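PDB 3IO0: EtuB protein from Clostridium kluyveri DSM 555, which probably forms, as a trimer of tandem bacterial microcompartment domains, part of the protein shell of a compartment associated with ethanol utilisation. Local coordinates for residues Ser39-Ala45 against Ile84-Ala90; Ala51-Ala55 against Ile133-Phe138; Gly62-Glu66 against Asp95-Ala99. All blocks are in the same frame, centred on the assembly; numbering follows the deposited sequence.

Interaction 1 of 3, residues Ser39-Ala45 against Ile84-Ala90; sequences SIGIISA and IFIVLKA
Ser39 opens the pairing by gripping Ala90 O twice. Its backbone N lies 3.2 Å from Ala90 O, and its hydroxyl OG approaches the same Ala90 O to 2.6 Å from above the carbonyl plane, 57° out of it. The chi1 of 59° sets OG between the Ser39 backbone N and carbonyl carbon, on the side facing Ala90. Ile40 follows in a non-hydrogen-bonded pair with Lys89. Its CD1 reaches over the neighbouring strand to Val87 CG1 at 3.6 Å, the two side chains crossing at a slant. Gly41 and Leu88 then exchange a pair of backbone bonds, Leu88 N to Gly41 O being 2.7 Å. Ile42 lies beside Val87, pointing the same way, and turns its other branch to Phe85, CG2 to CE1 at 4.0 Å, from an oblique direction. Ile43 pairs with Ile86 through both backbone bonds, and this pair's side chains emerge on the same face as Leu88, where Val100 and Ala103 of helix 93-111 pack on Ile43. Ser44 brings OG to the edge of the Phe85 ring, near its plane; the hydroxyl is also hydrogen-bonded to Gly155 N of the second subunit. Ala45 closes the run with its CB 3.6 Å from Ile84 CG2 and a further pair of backbone bonds.

The two strands thus run antiparallel, 157° between their directions, with side chains alternating between two faces. Helices 50-61 and 93-111 pack on the face of Ile43, Ile84 and Leu88, while the second subunit meets that of Ile42, Ser44 and Phe85. These are neighbouring central strands in the antiparallel sheet of the first circularly permuted BMC domain, with helices on one face and a subunit interface on the other.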
loop_
_atom_site.group_PDB
_atom_site.type_symbol
_atom_site.label_atom_id
_atom_site.label_comp_id
_atom_site.label_asym_id
_atom_site.label_seq_id
_atom_site.Cartn_x
_atom_site.Cartn_y
_atom_site.Cartn_z
ATOM N N SER A 39 26.158 0.457 16.018
ATOM C CA SER A 39 25.127 1.109 16.789
ATOM C C SER A 39 24.232 1.939 15.885
ATOM O O SER A 39 24.678 2.516 14.900
ATOM C CB SER A 39 25.698 1.900 17.961
ATOM O OG SER A 39 26.586 2.888 17.505
ATOM N N ILE A 40 22.962 1.988 16.253
ATOM C CA ILE A 40 21.888 2.348 15.355
ATOM C C ILE A 40 21.042 3.457 15.967
ATOM O O ILE A 40 20.797 3.483 17.178
ATOM C CB ILE A 40 21.075 1.039 14.980
ATOM C CG1 ILE A 40 21.677 0.386 13.747
ATOM C CG2 ILE A 40 19.601 1.247 14.729
ATOM C CD1 ILE A 40 22.420 1.351 12.854
ATOM N N GLY A 41 20.638 4.395 15.123
ATOM C CA GLY A 41 19.666 5.405 15.507
ATOM C C GLY A 41 18.483 5.308 14.563
ATOM O O GLY A 41 18.661 5.227 13.344
ATOM N N ILE A 42 17.273 5.305 15.116
ATOM C CA ILE A 42 16.073 5.110 14.313
ATOM C C ILE A 42 15.105 6.276 14.434
ATOM O O ILE A 42 14.827 6.755 15.531
ATOM C CB ILE A 42 15.339 3.805 14.708
ATOM C CG1 ILE A 42 16.236 2.588 14.467
ATOM C CG2 ILE A 42 14.003 3.680 13.954
ATOM C CD1 ILE A 42 15.854 1.363 15.258
ATOM N N ILE A 43 14.606 6.737 13.293
ATOM C CA ILE A 43 13.438 7.610 13.259
ATOM C C ILE A 43 12.388 6.848 12.476
ATOM O O ILE A 43 12.609 6.498 11.319
ATOM C CB ILE A 43 13.724 8.990 12.606
ATOM C CG1 ILE A 43 14.896 9.697 13.291
ATOM C CG2 ILE A 43 12.495 9.872 12.670
ATOM C CD1 ILE A 43 14.622 10.104 14.732
ATOM N N SER A 44 11.265 6.571 13.127
ATOM C CA SER A 44 10.193 5.789 12.530
ATOM C C SER A 44 8.872 6.502 12.783
ATOM O O SER A 44 8.628 6.938 13.904
ATOM C CB SER A 44 10.168 4.386 13.147
ATOM O OG SER A 44 9.339 3.498 12.405
ATOM N N ALA A 45 8.025 6.628 11.762
ATOM C CA ALA A 45 6.744 7.324 11.927
ATOM C C ALA A 45 5.623 6.783 11.061
ATOM O O ALA A 45 5.865 6.205 9.989
ATOM C CB ALA A 45 6.902 8.799 11.671
ATOM N N ILE A 84 7.479 6.566 7.190
ATOM C CA ILE A 84 8.935 6.822 7.222
ATOM C C ILE A 84 9.776 5.931 8.148
ATOM O O ILE A 84 9.416 5.710 9.306
ATOM C CB ILE A 84 9.288 8.328 7.356
ATOM C CG1 ILE A 84 10.792 8.555 7.220
ATOM C CG2 ILE A 84 8.808 8.887 8.645
ATOM C CD1 ILE A 84 11.336 8.395 5.816
ATOM N N PHE A 85 10.889 5.422 7.621
ATOM C CA PHE A 85 11.793 4.570 8.392
ATOM C C PHE A 85 13.250 4.876 8.065
ATOM O O PHE A 85 13.761 4.498 7.006
ATOM C CB PHE A 85 11.479 3.099 8.154
ATOM C CG PHE A 85 12.387 2.145 8.885
ATOM C CD1 PHE A 85 12.359 2.055 10.275
ATOM C CD2 PHE A 85 13.244 1.304 8.179
ATOM C CE1 PHE A 85 13.192 1.152 10.958
ATOM C CE2 PHE A 85 14.076 0.412 8.844
ATOM C CZ PHE A 85 14.046 0.332 10.243
ATOM N N ILE A 86 13.903 5.575 8.992
ATOM C CA ILE A 86 15.265 6.054 8.810
ATOM C C ILE A 86 16.159 5.409 9.850
ATOM O O ILE A 86 15.856 5.452 11.047
ATOM C CB ILE A 86 15.333 7.582 8.950
ATOM C CG1 ILE A 86 14.543 8.243 7.823
ATOM C CG2 ILE A 86 16.767 8.060 8.929
ATOM C CD1 ILE A 86 14.205 9.697 8.074
ATOM N N VAL A 87 17.245 4.791 9.385
ATOM C CA VAL A 87 18.240 4.209 10.276
ATOM C C VAL A 87 19.589 4.856 10.019
ATOM O O VAL A 87 20.095 4.831 8.900
ATOM C CB VAL A 87 18.330 2.661 10.156
ATOM C CG1 VAL A 87 19.413 2.108 11.050
ATOM C CG2 VAL A 87 17.014 2.028 10.541
ATOM N N LEU A 88 20.145 5.448 11.073
ATOM C CA LEU A 88 21.469 6.040 11.053
ATOM C C LEU A 88 22.440 5.115 11.771
ATOM O O LEU A 88 22.079 4.513 12.787
ATOM C CB LEU A 88 21.445 7.388 11.765
ATOM C CG LEU A 88 20.440 8.436 11.303
ATOM C CD1 LEU A 88 20.526 9.679 12.172
ATOM C CD2 LEU A 88 20.689 8.771 9.844
ATOM N N LYS A 89 23.661 5.000 11.249
ATOM C CA LYS A 89 24.695 4.168 11.867
ATOM C C LYS A 89 25.872 4.979 12.404
ATOM O O LYS A 89 26.231 6.030 11.856
ATOM C CB LYS A 89 25.182 3.092 10.899
ATOM C CG LYS A 89 25.813 3.604 9.615
ATOM C CD LYS A 89 26.340 2.441 8.777
ATOM C CE LYS A 89 26.969 2.912 7.479
ATOM N NZ LYS A 89 27.036 1.791 6.516
ATOM N N ALA A 90 26.467 4.477 13.484
ATOM C CA ALA A 90 27.571 5.150 14.173
ATOM C C ALA A 90 28.431 4.124 14.874
ATOM O O ALA A 90 27.943 3.065 15.261
ATOM C CB ALA A 90 27.038 6.154 15.192
#

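Interaction 2 of 3, residues Ala51-Ala55 against Ile133-Phe138; sequences AQMMA and IFEKAF
Met53 pushes its side chain into a pocket formed by Ile133, Phe134, Ala137 and Phe138, a knob-into-hole contact between helix 50-61 of the first BMC domain and helix 132-138. The base of the knob does much of the touching: Met53 CB lies 3.5 Å from Phe134 CE1 and 3.9 Å from Ile133 CG2. Further out, the chain stays extended through chi2 and then bends at the sulfur (chi3 -85°), which swings CE onto Phe138, 3.8 Å from its CZ. The methionine and phenylalanine side chains cross there at about a right angle, and the sulfur makes an oblique Met-aromatic contact with the Phe138 ring.

On the next residue the start of the side chain points away from helix 132-138, yet bends at chi2 and chi3 fold Met54 back so that it crosses Phe134 at about a right angle. The outer end of the Phe134 ring meets both methionines, CE1 touching Met53 CB and CZ touching Met54 SD. Ile133 CG2 lies over one face of the Phe134 ring, offset toward its rim, while Phe146 meets the same ring from elsewhere in the chain. The segment axes come no closer than 10.5 Å, so long side chains bridge the space between the helices. Ile133 N is hydrogen-bonded to Asp57 OD1, further along helix 50-61. Met54 SD sits 4.4 Å from the centroid of the Phe134 ring, 64° off the ring normal.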
loop_
_atom_site.group_PDB
_atom_site.type_symbol
_atom_site.label_atom_id
_atom_site.label_comp_id
_atom_site.label_asym_id
_atom_site.label_seq_id
_atom_site.Cartn_x
_atom_site.Cartn_y
_atom_site.Cartn_z
ATOM N N ALA A 51 9.144 15.515 6.004
ATOM C CA ALA A 51 9.334 16.250 7.255
ATOM C C ALA A 51 10.404 15.604 8.137
ATOM O O ALA A 51 11.335 16.278 8.598
ATOM C CB ALA A 51 8.022 16.365 8.007
ATOM N N GLN A 52 10.272 14.296 8.359
ATOM C CA GLN A 52 11.216 13.570 9.196
ATOM C C GLN A 52 12.576 13.537 8.525
ATOM O O GLN A 52 13.599 13.669 9.186
ATOM C CB GLN A 52 10.728 12.150 9.486
ATOM C CG GLN A 52 9.599 12.053 10.510
ATOM C CD GLN A 52 8.210 12.180 9.897
ATOM O OE1 GLN A 52 8.050 12.618 8.763
ATOM N NE2 GLN A 52 7.198 11.794 10.658
ATOM N N MET A 53 12.581 13.370 7.203
ATOM C CA MET A 53 13.821 13.396 6.429
ATOM C C MET A 53 14.527 14.735 6.636
ATOM O O MET A 53 15.731 14.758 6.883
ATOM C CB MET A 53 13.563 13.121 4.939
ATOM C CG MET A 53 13.015 11.728 4.639
ATOM S SD MET A 53 13.181 11.186 2.914
ATOM C CE MET A 53 11.729 11.916 2.198
ATOM N N MET A 54 13.776 15.840 6.570
ATOM C CA MET A 54 14.343 17.167 6.823
ATOM C C MET A 54 15.039 17.186 8.180
ATOM O O MET A 54 16.215 17.557 8.275
ATOM C CB MET A 54 13.280 18.267 6.774
ATOM C CG MET A 54 12.816 18.715 5.376
ATOM S SD MET A 54 14.087 19.235 4.200
ATOM C CE MET A 54 15.122 20.226 5.303
ATOM N N ALA A 55 14.311 16.763 9.217
ATOM C CA ALA A 55 14.840 16.700 10.583
ATOM C C ALA A 55 16.068 15.792 10.692
ATOM O O ALA A 55 17.026 16.136 11.362
ATOM C CB ALA A 55 13.763 16.270 11.552
ATOM N N ILE A 133 21.055 12.447 3.978
ATOM C CA ILE A 133 19.705 11.902 3.832
ATOM C C ILE A 133 19.221 12.009 2.385
ATOM O O ILE A 133 18.951 10.983 1.746
ATOM C CB ILE A 133 18.688 12.532 4.795
ATOM C CG1 ILE A 133 18.978 12.089 6.229
ATOM C CG2 ILE A 133 17.255 12.135 4.411
ATOM C CD1 ILE A 133 18.587 10.649 6.541
ATOM N N PHE A 134 19.152 13.236 1.866
ATOM C CA PHE A 134 18.578 13.477 0.553
ATOM C C PHE A 134 19.490 13.030 -0.560
ATOM O O PHE A 134 19.037 12.792 -1.681
ATOM C CB PHE A 134 18.203 14.940 0.394
ATOM C CG PHE A 134 17.252 15.421 1.436
ATOM C CD1 PHE A 134 16.022 14.795 1.606
ATOM C CD2 PHE A 134 17.589 16.484 2.267
ATOM C CE1 PHE A 134 15.137 15.223 2.585
ATOM C CE2 PHE A 134 16.705 16.930 3.247
ATOM C CZ PHE A 134 15.476 16.299 3.407
ATOM N N GLU A 135 20.774 12.891 -0.254
ATOM C CA GLU A 135 21.694 12.275 -1.200
ATOM C C GLU A 135 21.378 10.793 -1.383
ATOM O O GLU A 135 21.394 10.282 -2.497
ATOM C CB GLU A 135 23.127 12.437 -0.748
ATOM C CG GLU A 135 23.549 13.854 -0.570
ATOM C CD GLU A 135 25.004 13.944 -0.222
ATOM O OE1 GLU A 135 25.431 15.024 0.217
ATOM O OE2 GLU A 135 25.720 12.930 -0.381
ATOM N N LYS A 136 21.084 10.100 -0.290
ATOM C CA LYS A 136 20.758 8.688 -0.376
ATOM C C LYS A 136 19.333 8.466 -0.920
ATOM O O LYS A 136 19.105 7.557 -1.719
ATOM C CB LYS A 136 20.979 8.002 0.980
ATOM C CG LYS A 136 20.768 6.487 0.991
ATOM C CD LYS A 136 22.029 5.790 1.493
ATOM C CE LYS A 136 21.734 4.470 2.213
ATOM N NZ LYS A 136 21.172 3.410 1.319
ATOM N N ALA A 137 18.388 9.302 -0.504
ATOM C CA ALA A 137 16.986 9.089 -0.850
ATOM C C ALA A 137 16.696 9.454 -2.301
ATOM O O ALA A 137 15.928 8.779 -2.971
ATOM C CB ALA A 137 16.071 9.878 0.089
ATOM N N PHE A 138 17.332 10.519 -2.782
ATOM C CA PHE A 138 16.920 11.160 -4.017
ATOM C C PHE A 138 18.067 11.452 -4.947
ATOM O O PHE A 138 17.842 11.846 -6.090
ATOM C CB PHE A 138 16.267 12.489 -3.697
ATOM C CG PHE A 138 15.009 12.375 -2.917
ATOM C CD1 PHE A 138 13.935 11.646 -3.404
ATOM C CD2 PHE A 138 14.876 13.043 -1.710
ATOM C CE1 PHE A 138 12.748 11.558 -2.688
ATOM C CE2 PHE A 138 13.695 12.968 -0.980
ATOM C CZ PHE A 138 12.623 12.221 -1.470
#

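Interaction 3 of 3, residues Gly62-Glu66 against Asp95-Ala99; sequences GTNTE and DARRA
Ala99 CB meets Thr63 at 3.6 Å from OG1, and Thr63 CG2 also lies against the Ala99 backbone, where the loop joining helix 50-61 to strand 66-71 of the BMC domain packs on the side of helix 93-111. Thr63 CG2 also touches the aliphatic Arg98 CG at 4.1 Å. Thr65 enters beside it: its CG2 rests 3.7 Å from Asp95 O and also meets Ala96 CA and Ala99 CB. Between the two threonines, Asn64 sets its CB 4.2 Å from Asp95 CG, a looser contact nearer the solvent.

Behind this first shell, bonds within the loop probably help to set the two threonines. Asn64 is the centre of an inverse gamma turn, closed by a weak bond from Thr65 N to Thr63 O. Both threonine methyls lie anti to their own carbonyl carbons and face the helix. Further out, Thr63 OG1 is also hydrogen-bonded to Ala59 O in helix 50-61, tying the loop back to that helix, and Ala90 packs on Thr65 and Asp95. Across the turn, Thr65 OG1 donates to Thr63 OG1 at 2.6 Å.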
loop_
_atom_site.group_PDB
_atom_site.type_symbol
_atom_site.label_atom_id
_atom_site.label_comp_id
_atom_site.label_asym_id
_atom_site.label_seq_id
_atom_site.Cartn_x
_atom_site.Cartn_y
_atom_site.Cartn_z
ATOM N N GLY A 62 24.932 17.631 11.996
ATOM C CA GLY A 62 25.365 17.971 13.337
ATOM C C GLY A 62 26.044 16.859 14.114
ATOM O O GLY A 62 26.419 17.061 15.262
ATOM N N THR A 63 26.211 15.686 13.512
ATOM C CA THR A 63 26.746 14.540 14.255
ATOM C C THR A 63 27.676 13.650 13.442
ATOM O O THR A 63 27.769 13.755 12.204
ATOM C CB THR A 63 25.626 13.628 14.748
ATOM O OG1 THR A 63 24.850 13.200 13.618
ATOM C CG2 THR A 63 24.730 14.344 15.771
ATOM N N ASN A 64 28.349 12.751 14.148
ATOM C CA ASN A 64 29.211 11.794 13.493
ATOM C C ASN A 64 28.431 10.537 13.102
ATOM O O ASN A 64 28.740 9.422 13.557
ATOM C CB ASN A 64 30.405 11.446 14.385
ATOM C CG ASN A 64 31.483 10.677 13.642
ATOM O OD1 ASN A 64 31.422 10.494 12.426
ATOM N ND2 ASN A 64 32.474 10.226 14.374
ATOM N N THR A 65 27.427 10.713 12.250
ATOM C CA THR A 65 26.598 9.585 11.834
ATOM C C THR A 65 26.556 9.366 10.311
ATOM O O THR A 65 26.973 10.219 9.520
ATOM C CB THR A 65 25.185 9.725 12.387
ATOM O OG1 THR A 65 24.730 11.059 12.155
ATOM C CG2 THR A 65 25.178 9.457 13.883
ATOM N N GLU A 66 26.078 8.196 9.905
ATOM C CA GLU A 66 25.903 7.897 8.490
ATOM C C GLU A 66 24.536 7.250 8.290
ATOM O O GLU A 66 23.862 6.895 9.261
ATOM C CB GLU A 66 27.014 6.987 7.989
ATOM C CG GLU A 66 28.379 7.634 7.936
ATOM C CD GLU A 66 29.398 6.758 7.215
ATOM O OE1 GLU A 66 29.398 5.523 7.441
ATOM O OE2 GLU A 66 30.198 7.304 6.418
ATOM N N ASP A 95 26.692 9.030 19.749
ATOM C CA ASP A 95 26.621 9.772 18.495
ATOM C C ASP A 95 25.271 9.533 17.813
ATOM O O ASP A 95 24.606 10.475 17.379
ATOM C CB ASP A 95 27.760 9.365 17.560
ATOM C CG ASP A 95 29.120 9.888 18.013
ATOM O OD1 ASP A 95 29.198 11.047 18.483
ATOM O OD2 ASP A 95 30.112 9.132 17.870
ATOM N N ALA A 96 24.872 8.266 17.735
ATOM C CA ALA A 96 23.574 7.901 17.189
ATOM C C ALA A 96 22.446 8.513 18.013
ATOM O O ALA A 96 21.535 9.131 17.452
ATOM C CB ALA A 96 23.430 6.396 17.107
ATOM N N ARG A 97 22.518 8.362 19.337
ATOM C CA ARG A 97 21.498 8.912 20.229
ATOM C C ARG A 97 21.363 10.420 20.030
ATOM O O ARG A 97 20.261 10.953 19.912
ATOM C CB ARG A 97 21.811 8.573 21.694
ATOM C CG ARG A 97 20.766 9.088 22.689
ATOM C CD ARG A 97 20.802 8.396 24.036
ATOM N NE ARG A 97 19.491 8.512 24.673
ATOM C CZ ARG A 97 18.714 7.479 25.014
ATOM N NH1 ARG A 97 19.113 6.231 24.808
ATOM N NH2 ARG A 97 17.529 7.690 25.566
ATOM N N ARG A 98 22.506 11.089 19.974
ATOM C CA ARG A 98 22.578 12.525 19.797
ATOM C C ARG A 98 21.847 12.972 18.517
ATOM O O ARG A 98 21.061 13.926 18.542
ATOM C CB ARG A 98 24.049 12.922 19.784
ATOM C CG ARG A 98 24.324 14.392 19.830
ATOM C CD ARG A 98 25.842 14.638 19.709
ATOM N NE ARG A 98 26.438 14.978 20.999
ATOM C CZ ARG A 98 26.180 16.112 21.654
ATOM N NH1 ARG A 98 25.326 17.003 21.146
ATOM N NH2 ARG A 98 26.758 16.358 22.822
ATOM N N ALA A 99 22.099 12.257 17.419
ATOM C CA ALA A 99 21.425 12.481 16.128
ATOM C C ALA A 99 19.908 12.288 16.207
ATOM O O ALA A 99 19.144 13.139 15.744
ATOM C CB ALA A 99 22.020 11.573 15.061
#

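Along the chain, strand 39-45 leads into helix 50-61, then the loop 62-66, strand 84-90 and helix 93-111, with helix 132-138 coming last. Both segments of interaction 3 fall between those of interaction 2 in the sequence, and interaction 1 alternates with both. Interactions 1 and 3 have centres about 10 Å apart and meet where Leu88 CD1 packs on Ala99 CB; interactions 1 and 2, about 12 Å apart, meet through Ile84 on Gln52 and Met53. Interactions 2 and 3 do not touch, their nearest atoms being about 6 Å apart. Beside the strand pair lie a loop-on-helix contact within the same domain and a helix-on-helix contact joining it to helix 132-138 of the second tandem repeat.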